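PDB 1Y13: 6-pyruvoyl tetrahydropterin synthase from Plasmodium falciparum, which belongs to the zinc-binding 6-pyruvoyl tetrahydropterin synthase family and, in this six-chain assembly, holds biopterin together with zinc. Local coordinates for residues A[22-27]-A[73-78]; A[91-94]-A[98-101]; A[109-112]-A[116-119]. One frame throughout, in Å; residues are numbered along the deposited sequence.

Contact 1 of 3, residues A[22-27]-A[73-78]; sequences AEVSVE and SILKEK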
ATOM      1  N   ALA A  22      16.693 -11.792  16.565  1.00 57.35           N
ATOM      2  CA  ALA A  22      15.465 -11.121  16.178  1.00 56.25           C
ATOM      3  C   ALA A  22      15.828  -9.874  15.371  1.00 57.20           C
ATOM      4  O   ALA A  22      16.904  -9.324  15.549  1.00 55.81           O
ATOM      5  CB  ALA A  22      14.678 -10.745  17.407  1.00 51.75           C
ATOM      6  N   GLU A  23      14.936  -9.441  14.487  1.00 56.46           N
ATOM      7  CA  GLU A  23      15.147  -8.214  13.708  1.00 57.10           C
ATOM      8  C   GLU A  23      14.106  -7.172  14.019  1.00 57.13           C
ATOM      9  O   GLU A  23      12.976  -7.503  14.384  1.00 55.47           O
ATOM     10  CB  GLU A  23      15.147  -8.507  12.212  1.00 55.45           C
ATOM     11  CG  GLU A  23      16.243  -9.473  11.799  1.00 66.02           C
ATOM     12  CD  GLU A  23      16.129  -9.999  10.369  1.00 66.26           C
ATOM     13  OE1 GLU A  23      15.000 -10.100   9.843  1.00 74.98           O
ATOM     14  OE2 GLU A  23      17.181 -10.331   9.776  1.00 72.03           O
ATOM     15  N   VAL A  24      14.500  -5.902  13.918  1.00 55.79           N
ATOM     16  CA  VAL A  24      13.537  -4.798  13.883  1.00 55.62           C
ATOM     17  C   VAL A  24      13.799  -3.974  12.618  1.00 57.68           C
ATOM     18  O   VAL A  24      14.947  -3.857  12.157  1.00 55.04           O
ATOM     19  CB  VAL A  24      13.585  -3.890  15.144  1.00 53.57           C
ATOM     20  CG1 VAL A  24      13.008  -4.609  16.367  1.00 50.60           C
ATOM     21  CG2 VAL A  24      15.020  -3.400  15.439  1.00 53.46           C
ATOM     22  N   SER A  25      12.733  -3.449  12.032  1.00 56.60           N
ATOM     23  CA  SER A  25      12.854  -2.581  10.865  1.00 57.54           C
ATOM     24  C   SER A  25      11.885  -1.452  10.943  1.00 56.47           C
ATOM     25  O   SER A  25      10.815  -1.571  11.545  1.00 55.02           O
ATOM     26  CB  SER A  25      12.682  -3.312   9.518  1.00 57.43           C
ATOM     27  OG  SER A  25      11.427  -3.912   9.395  1.00 62.09           O
ATOM     28  N   VAL A  26      12.297  -0.352  10.333  1.00 55.44           N
ATOM     29  CA  VAL A  26      11.474   0.844  10.218  1.00 57.16           C
ATOM     30  C   VAL A  26      11.426   1.260   8.742  1.00 57.41           C
ATOM     31  O   VAL A  26      12.406   1.135   8.019  1.00 55.45           O
ATOM     32  CB  VAL A  26      12.003   1.995  11.121  1.00 55.09           C
ATOM     33  CG1 VAL A  26      11.874   1.609  12.576  1.00 50.82           C
ATOM     34  CG2 VAL A  26      13.482   2.296  10.795  1.00 57.28           C
ATOM     35  N   GLU A  27      10.265   1.711   8.304  1.00 57.09           N
ATOM     36  CA  GLU A  27      10.064   2.149   6.926  1.00 59.40           C
ATOM     37  C   GLU A  27       8.987   3.196   6.956  1.00 58.71           C
ATOM     38  O   GLU A  27       8.037   3.062   7.716  1.00 60.24           O
ATOM     39  CB  GLU A  27       9.615   0.972   6.049  1.00 63.22           C
ATOM     40  CG  GLU A  27       8.132   0.598   6.196  1.00 70.63           C
ATOM     41  CD  GLU A  27       7.782  -0.749   5.538  1.00 72.07           C
ATOM     42  N   SER A  73      12.730   4.280  17.986  1.00 56.18           N
ATOM     43  CA  SER A  73      12.978   5.729  17.903  1.00 57.68           C
ATOM     44  C   SER A  73      14.419   6.106  17.541  1.00 57.45           C
ATOM     45  O   SER A  73      14.645   7.099  16.866  1.00 57.23           O
ATOM     46  CB  SER A  73      12.557   6.438  19.187  1.00 56.51           C
ATOM     47  OG  SER A  73      13.465   6.125  20.219  1.00 64.25           O
ATOM     48  N   ILE A  74      15.388   5.311  17.976  1.00 57.36           N
ATOM     49  CA  ILE A  74      16.771   5.520  17.555  1.00 57.84           C
ATOM     50  C   ILE A  74      16.930   5.303  16.027  1.00 58.64           C
ATOM     51  O   ILE A  74      17.566   6.097  15.333  1.00 58.77           O
ATOM     52  CB  ILE A  74      17.740   4.614  18.352  1.00 59.96           C
ATOM     53  CG1 ILE A  74      17.711   4.997  19.844  1.00 57.04           C
ATOM     54  CG2 ILE A  74      19.155   4.681  17.760  1.00 57.98           C
ATOM     55  CD1 ILE A  74      18.482   4.043  20.766  1.00 55.07           C
ATOM     56  N   LEU A  75      16.359   4.223  15.509  1.00 58.29           N
ATOM     57  CA  LEU A  75      16.488   3.940  14.087  1.00 57.59           C
ATOM     58  C   LEU A  75      15.811   5.025  13.261  1.00 57.18           C
ATOM     59  O   LEU A  75      16.357   5.466  12.246  1.00 58.59           O
ATOM     60  CB  LEU A  75      15.926   2.555  13.727  1.00 56.48           C
ATOM     61  CG  LEU A  75      16.417   1.318  14.493  1.00 63.34           C
ATOM     62  CD1 LEU A  75      15.772   0.071  13.939  1.00 60.26           C
ATOM     63  CD2 LEU A  75      17.932   1.195  14.435  1.00 61.20           C
ATOM     64  N   LYS A  76      14.635   5.471  13.695  1.00 56.28           N
ATOM     65  CA  LYS A  76      13.893   6.488  12.948  1.00 57.47           C
ATOM     66  C   LYS A  76      14.638   7.811  12.908  1.00 58.55           C
ATOM     67  O   LYS A  76      14.738   8.443  11.848  1.00 56.72           O
ATOM     68  CB  LYS A  76      12.503   6.712  13.525  1.00 59.43           C
ATOM     69  CG  LYS A  76      11.562   5.553  13.268  1.00 68.20           C
ATOM     70  CD  LYS A  76      10.214   5.828  13.936  1.00 76.09           C
ATOM     71  CE  LYS A  76       9.138   4.892  13.410  1.00 72.69           C
ATOM     72  NZ  LYS A  76       8.579   5.298  12.082  1.00 69.48           N
ATOM     73  N   GLU A  77      15.172   8.208  14.064  1.00 57.18           N
ATOM     74  CA  GLU A  77      15.890   9.479  14.207  1.00 58.40           C
ATOM     75  C   GLU A  77      17.133   9.477  13.314  1.00 58.63           C
ATOM     76  O   GLU A  77      17.424  10.475  12.659  1.00 58.39           O
ATOM     77  CB  GLU A  77      16.242   9.738  15.683  1.00 55.51           C
ATOM     78  CG  GLU A  77      17.053  10.988  15.953  1.00 65.34           C
ATOM     79  CD  GLU A  77      17.679  10.994  17.346  1.00 68.47           C
ATOM     80  N   LYS A  78      17.840   8.344  13.248  1.00 58.28           N
ATOM     81  CA  LYS A  78      19.062   8.275  12.430  1.00 57.88           C
ATOM     82  C   LYS A  78      18.785   8.235  10.923  1.00 58.30           C
ATOM     83  O   LYS A  78      19.508   8.857  10.134  1.00 59.64           O
ATOM     84  CB  LYS A  78      19.942   7.106  12.835  1.00 54.61           C
ATOM     85  CG  LYS A  78      20.411   7.128  14.269  1.00 57.64           C
ATOM     86  CD  LYS A  78      20.980   8.465  14.668  1.00 60.33           C
ATOM     87  CE  LYS A  78      21.376   8.463  16.154  1.00 68.59           C
ATOM     88  NZ  LYS A  78      22.074   9.735  16.498  1.00 71.42           N
TER
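Leu75 meets Val24 and Val26 with two different parts of its side chain, and each valine answers with the same branch, CG2. Near the helix surface, CB of Leu75 lies 3.8 Å from Val26 CG2, the two side chains meeting on a slant. Farther out, the CD1 methyl of Leu75 reaches Val24 CG2 at 3.9 Å, and there the side chains stand at about a right angle to each other. In both valines CG2 sits between the backbone N and the carbonyl carbon, with chi1 -65° in Val26, and CG1 is left anti to the carbonyl carbon. In Val26 that second branch has its own neighbour, Lys76, whose CG is 4.0 Å from Val26 CG1. The lysine thus lends aliphatic stem to the packing, while its NZ, past a bend at chi4, makes a weak hydrogen bond to Thr172 of the second subunit. Phe72 and Leu57 extend the apolar layer, and bound biopterin comes within about 4 Å of the Val24 side chain. The strand itself pairs antiparallel with a strand of the second subunit, which carries the sheet over into the neighbouring chain. The axes of the two segments approach to 8.6 Å at an angle of 40°. A helix laid in this way over one face of an antiparallel sheet that continues between subunits is characteristic of the tunnelling fold, or T-fold, to which this enzyme family belongs.

Contact 2 of 3, residues A[91-94]-A[98-101]; sequences ILPI and VLKF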
ATOM      1  N   ILE A  91      22.285  15.217  -7.040  1.00 55.85           N
ATOM      2  CA  ILE A  91      23.319  14.300  -6.568  1.00 57.48           C
ATOM      3  C   ILE A  91      24.491  14.273  -7.551  1.00 56.90           C
ATOM      4  O   ILE A  91      24.347  13.845  -8.675  1.00 57.28           O
ATOM      5  CB  ILE A  91      22.771  12.858  -6.366  1.00 58.07           C
ATOM      6  CG1 ILE A  91      21.667  12.840  -5.299  1.00 59.95           C
ATOM      7  CG2 ILE A  91      23.892  11.898  -5.985  1.00 54.52           C
ATOM      8  CD1 ILE A  91      20.777  11.595  -5.384  1.00 59.40           C
ATOM      9  N   LEU A  92      25.645  14.731  -7.087  1.00 56.69           N
ATOM     10  CA  LEU A  92      26.891  14.796  -7.854  1.00 57.07           C
ATOM     11  C   LEU A  92      27.829  13.672  -7.422  1.00 57.04           C
ATOM     12  O   LEU A  92      28.291  13.666  -6.285  1.00 57.30           O
ATOM     13  CB  LEU A  92      27.537  16.148  -7.538  1.00 53.31           C
ATOM     14  CG  LEU A  92      28.618  16.971  -8.258  1.00 64.30           C
ATOM     15  CD1 LEU A  92      29.973  16.289  -8.214  1.00 67.98           C
ATOM     16  CD2 LEU A  92      28.221  17.326  -9.680  1.00 67.91           C
ATOM     17  N   PRO A  93      28.112  12.711  -8.325  1.00 57.38           N
ATOM     18  CA  PRO A  93      29.012  11.623  -7.990  1.00 57.46           C
ATOM     19  C   PRO A  93      30.482  11.994  -8.241  1.00 57.40           C
ATOM     20  O   PRO A  93      30.990  11.792  -9.340  1.00 56.22           O
ATOM     21  CB  PRO A  93      28.534  10.489  -8.903  1.00 52.00           C
ATOM     22  CG  PRO A  93      27.855  11.167 -10.059  1.00 54.04           C
ATOM     23  CD  PRO A  93      27.604  12.600  -9.709  1.00 54.19           C
ATOM     24  N   ILE A  94      31.156  12.498  -7.208  1.00 57.16           N
ATOM     25  CA  ILE A  94      32.463  13.109  -7.377  1.00 57.10           C
ATOM     26  C   ILE A  94      33.560  12.155  -7.848  1.00 57.66           C
ATOM     27  O   ILE A  94      34.589  12.611  -8.347  1.00 56.23           O
ATOM     28  CB  ILE A  94      32.902  13.998  -6.177  1.00 59.85           C
ATOM     29  CG1 ILE A  94      32.757  13.291  -4.845  1.00 58.42           C
ATOM     30  CG2 ILE A  94      32.118  15.321  -6.137  1.00 62.70           C
ATOM     31  CD1 ILE A  94      33.432  14.046  -3.703  1.00 64.90           C
ATOM     32  N   VAL A  98      33.669   9.314 -15.844  1.00 56.83           N
ATOM     33  CA  VAL A  98      33.228   9.805 -17.150  1.00 55.96           C
ATOM     34  C   VAL A  98      32.704  11.234 -17.124  1.00 56.66           C
ATOM     35  O   VAL A  98      32.178  11.728 -18.118  1.00 58.40           O
ATOM     36  CB  VAL A  98      32.170   8.866 -17.822  1.00 56.39           C
ATOM     37  CG1 VAL A  98      32.746   7.491 -18.077  1.00 54.13           C
ATOM     38  CG2 VAL A  98      30.919   8.766 -16.981  1.00 53.42           C
ATOM     39  N   LEU A  99      32.835  11.904 -15.988  1.00 50.93           N
ATOM     40  CA  LEU A  99      32.422  13.308 -15.886  1.00 52.90           C
ATOM     41  C   LEU A  99      33.597  14.166 -15.457  1.00 52.90           C
ATOM     42  O   LEU A  99      34.409  13.737 -14.643  1.00 56.21           O
ATOM     43  CB  LEU A  99      31.248  13.463 -14.900  1.00 53.85           C
ATOM     44  CG  LEU A  99      29.962  12.687 -15.162  1.00 57.58           C
ATOM     45  CD1 LEU A  99      29.026  12.714 -13.954  1.00 53.66           C
ATOM     46  CD2 LEU A  99      29.266  13.197 -16.417  1.00 49.46           C
ATOM     47  N   LYS A 100      33.723  15.357 -16.038  1.00 56.76           N
ATOM     48  CA  LYS A 100      34.725  16.318 -15.565  1.00 57.48           C
ATOM     49  C   LYS A 100      34.009  17.439 -14.819  1.00 57.54           C
ATOM     50  O   LYS A 100      32.946  17.894 -15.238  1.00 54.73           O
ATOM     51  CB  LYS A 100      35.584  16.861 -16.712  1.00 57.93           C
ATOM     52  CG  LYS A 100      36.858  17.573 -16.267  1.00 62.80           C
ATOM     53  CD  LYS A 100      36.656  19.084 -15.970  1.00 69.38           C
ATOM     54  CE  LYS A 100      37.941  19.822 -15.430  1.00 67.05           C
ATOM     55  NZ  LYS A 100      38.400  19.430 -13.997  1.00 58.74           N
ATOM     56  N   PHE A 101      34.560  17.846 -13.685  1.00 51.37           N
ATOM     57  CA  PHE A 101      33.888  18.833 -12.859  1.00 51.51           C
ATOM     58  C   PHE A 101      34.729  20.093 -12.803  1.00 56.70           C
ATOM     59  O   PHE A 101      35.950  20.031 -12.690  1.00 57.60           O
ATOM     60  CB  PHE A 101      33.660  18.304 -11.452  1.00 53.98           C
ATOM     61  CG  PHE A 101      32.917  16.996 -11.381  1.00 56.46           C
ATOM     62  CD1 PHE A 101      31.545  16.942 -11.589  1.00 55.28           C
ATOM     63  CD2 PHE A 101      33.590  15.820 -11.063  1.00 55.81           C
ATOM     64  CE1 PHE A 101      30.848  15.725 -11.500  1.00 61.49           C
ATOM     65  CE2 PHE A 101      32.907  14.610 -10.966  1.00 55.05           C
ATOM     66  CZ  PHE A 101      31.523  14.569 -11.155  1.00 52.17           C
TER
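Leu99 and Phe101, one residue apart on strand 99-104, both turn toward Leu92 and its neighbours on strand 90-93. The arrangement is sheet-to-sheet packing: the first strand of a small antiparallel sheet lies across a strand of a two-stranded parallel sheet, with the segment axes 105° apart and 9.7 Å at their closest, too distant for backbone pairing. Leu99 makes the lighter touch, bringing CD1 to 4.4 Å from Pro93 CG, and it also packs on Phe38 and Ala40. Lys100 follows and bends forward to the next residue, its NZ donating to Phe101 O over 2.8 Å. Phe101 then carries most of the contact. At the edge of its ring, near the plane, Pro93 O stands 3.4 Å from CZ, while Ile94 O approaches CE2 obliquely. Leu92 comes from the opposite direction to the phenylalanine; with its CG anti to the backbone N (chi1 -162°), both its methyls reach the ring atom CE1. The nearer of them, Leu92 CD1, makes a CH-pi contact over one face, 3.8 Å from the centroid of the Phe101 ring and shifted toward the rim on the CE1 side.

Contact 3 of 3, residues A[109-112]-A[116-119]; sequences KIIC and SEYS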
ATOM      1  N   LYS A 109      30.228  23.219 -12.916  1.00 55.97           N
ATOM      2  CA  LYS A 109      30.012  22.808 -14.295  1.00 57.29           C
ATOM      3  C   LYS A 109      30.342  21.327 -14.414  1.00 57.88           C
ATOM      4  O   LYS A 109      31.335  20.873 -13.863  1.00 58.02           O
ATOM      5  CB  LYS A 109      30.923  23.574 -15.243  1.00 55.85           C
ATOM      6  CG  LYS A 109      30.525  23.440 -16.715  1.00 64.60           C
ATOM      7  CD  LYS A 109      31.600  24.062 -17.616  1.00 63.25           C
ATOM      8  CE  LYS A 109      30.972  24.739 -18.812  1.00 75.05           C
ATOM      9  NZ  LYS A 109      32.033  25.455 -19.614  1.00 75.05           N
ATOM     10  N   ILE A 110      29.505  20.576 -15.117  1.00 55.81           N
ATOM     11  CA  ILE A 110      29.778  19.176 -15.382  1.00 57.23           C
ATOM     12  C   ILE A 110      29.902  18.992 -16.882  1.00 58.71           C
ATOM     13  O   ILE A 110      28.997  19.327 -17.624  1.00 58.61           O
ATOM     14  CB  ILE A 110      28.643  18.232 -14.927  1.00 56.54           C
ATOM     15  CG1 ILE A 110      28.269  18.443 -13.467  1.00 57.91           C
ATOM     16  CG2 ILE A 110      29.029  16.787 -15.135  1.00 60.14           C
ATOM     17  CD1 ILE A 110      27.141  17.514 -13.067  1.00 61.94           C
ATOM     18  N   ILE A 111      31.010  18.410 -17.318  1.00 57.48           N
ATOM     19  CA  ILE A 111      31.217  18.146 -18.737  1.00 58.26           C
ATOM     20  C   ILE A 111      31.235  16.635 -18.965  1.00 58.14           C
ATOM     21  O   ILE A 111      32.009  15.903 -18.325  1.00 57.83           O
ATOM     22  CB  ILE A 111      32.527  18.793 -19.205  1.00 59.63           C
ATOM     23  CG1 ILE A 111      32.465  20.302 -18.943  1.00 62.37           C
ATOM     24  CG2 ILE A 111      32.774  18.513 -20.675  1.00 66.13           C
ATOM     25  CD1 ILE A 111      33.791  21.013 -19.035  1.00 68.48           C
ATOM     26  N   CYS A 112      30.362  16.167 -19.855  1.00 57.81           N
ATOM     27  CA  CYS A 112      30.264  14.743 -20.180  1.00 57.32           C
ATOM     28  C   CYS A 112      31.202  14.346 -21.293  1.00 58.16           C
ATOM     29  O   CYS A 112      31.790  15.199 -21.947  1.00 58.40           O
ATOM     30  CB  CYS A 112      28.845  14.360 -20.566  1.00 59.53           C
ATOM     31  SG  CYS A 112      27.639  14.852 -19.322  1.00 67.28           S
ATOM     32  N   SER A 116      28.585  17.303 -23.859  1.00 57.21           N
ATOM     33  CA  SER A 116      27.436  18.044 -23.344  1.00 58.56           C
ATOM     34  C   SER A 116      27.746  18.565 -21.934  1.00 59.65           C
ATOM     35  O   SER A 116      28.579  17.969 -21.219  1.00 58.96           O
ATOM     36  CB  SER A 116      26.184  17.186 -23.343  1.00 61.00           C
ATOM     37  OG  SER A 116      26.475  15.912 -22.838  1.00 70.39           O
ATOM     38  N   GLU A 117      27.116  19.683 -21.552  1.00 57.92           N
ATOM     39  CA  GLU A 117      27.443  20.372 -20.293  1.00 58.36           C
ATOM     40  C   GLU A 117      26.209  20.711 -19.466  1.00 57.70           C
ATOM     41  O   GLU A 117      25.130  20.962 -19.982  1.00 55.55           O
ATOM     42  CB  GLU A 117      28.178  21.691 -20.537  1.00 61.00           C
ATOM     43  CG  GLU A 117      29.341  21.678 -21.494  1.00 69.03           C
ATOM     44  CD  GLU A 117      29.957  23.081 -21.692  1.00 71.68           C
ATOM     45  OE1 GLU A 117      29.224  24.092 -21.550  1.00 77.37           O
ATOM     46  OE2 GLU A 117      31.176  23.166 -21.985  1.00 86.60           O
ATOM     47  N   TYR A 118      26.422  20.737 -18.164  1.00 57.19           N
ATOM     48  CA  TYR A 118      25.420  21.130 -17.186  1.00 56.39           C
ATOM     49  C   TYR A 118      26.107  22.139 -16.300  1.00 57.51           C
ATOM     50  O   TYR A 118      27.325  22.043 -16.076  1.00 58.22           O
ATOM     51  CB  TYR A 118      25.014  19.924 -16.326  1.00 52.24           C
ATOM     52  CG  TYR A 118      24.295  18.823 -17.069  1.00 56.17           C
ATOM     53  CD1 TYR A 118      24.994  17.913 -17.851  1.00 57.74           C
ATOM     54  CD2 TYR A 118      22.905  18.675 -16.967  1.00 50.09           C
ATOM     55  CE1 TYR A 118      24.320  16.905 -18.556  1.00 51.18           C
ATOM     56  CE2 TYR A 118      22.242  17.676 -17.654  1.00 55.82           C
ATOM     57  CZ  TYR A 118      22.970  16.780 -18.439  1.00 52.79           C
ATOM     58  OH  TYR A 118      22.328  15.774 -19.152  1.00 58.82           O
ATOM     59  N   SER A 119      25.358  23.096 -15.781  1.00 56.31           N
ATOM     60  CA  SER A 119      25.892  24.017 -14.788  1.00 57.28           C
ATOM     61  C   SER A 119      24.817  24.284 -13.755  1.00 57.49           C
ATOM     62  O   SER A 119      23.664  24.542 -14.111  1.00 54.99           O
ATOM     63  CB  SER A 119      26.361  25.314 -15.438  1.00 58.12           C
ATOM     64  OG  SER A 119      26.937  26.167 -14.465  1.00 63.49           O
TER
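Ile110 and Tyr118 satisfy each other's backbone on both counts. Ile110 N donates to Tyr118 O over 2.8 Å, and Tyr118 N returns a bond to Ile110 O at 3.0 Å, making this a hydrogen-bonded pair. The same two carbonyls also receive weaker CA-H...O contacts, Tyr118 O from Lys109 CA and Ile110 O from Glu117 CA, so each oxygen is approached by an N-H and a C-H. Toward the turn, Cys112 N finds Ser116 O at 2.9 Å in an almost perfectly straight bond (178° at the hydrogen). Together these bonds zip up the beta hairpin of strands 107-112 and 117-121, with Lys109-Ser119 and Ile111-Glu117 as its non-hydrogen-bonded pairs. On the face bearing those pairs, Lys109 NZ forms a weak salt bridge with Glu117 OE2, 3.4 Å long. The lysine chain crosses the glutamate at a slant, and its CE lies 3.3 Å from Glu117 OE1. The serine hydroxyls find partners in the same chain: Ser116 OG bonds to Asp114 in the turn and to Arg45, and Ser119 OG to Asn107 of strand 107-112. Tyr118 OH is hydrogen-bonded to Asp124 of the third subunit, and Glu117 O to Asn107 of that same neighbour. On the other face, beside the buried Ile110, the sulfur of Cys112 lies at the edge of the Tyr118 ring, with SG 4.0 Å from Tyr118 CE1.

The three contacts come one after another along the chain, without overlap. Contact 1, between strand 21-41 and helix 72-86, belongs to the main sheet and its helical layer. Its centre is about 32 Å from that of contact 2 and about 39 Å from that of contact 3, which both lie across the chain's centre from it. Contacts 2 and 3 are neighbours, about 9 Å between centres, because strands 99-104 and 107-112 adjoin in one small antiparallel sheet. A probable hydrogen bond links Lys100 O to Ile111 N at 2.9 Å, and Leu99 packs on Ile110 and Cys112. Contacts 1 and 3 reach different subunits, so opposite sides of the subunit both take part in assembly.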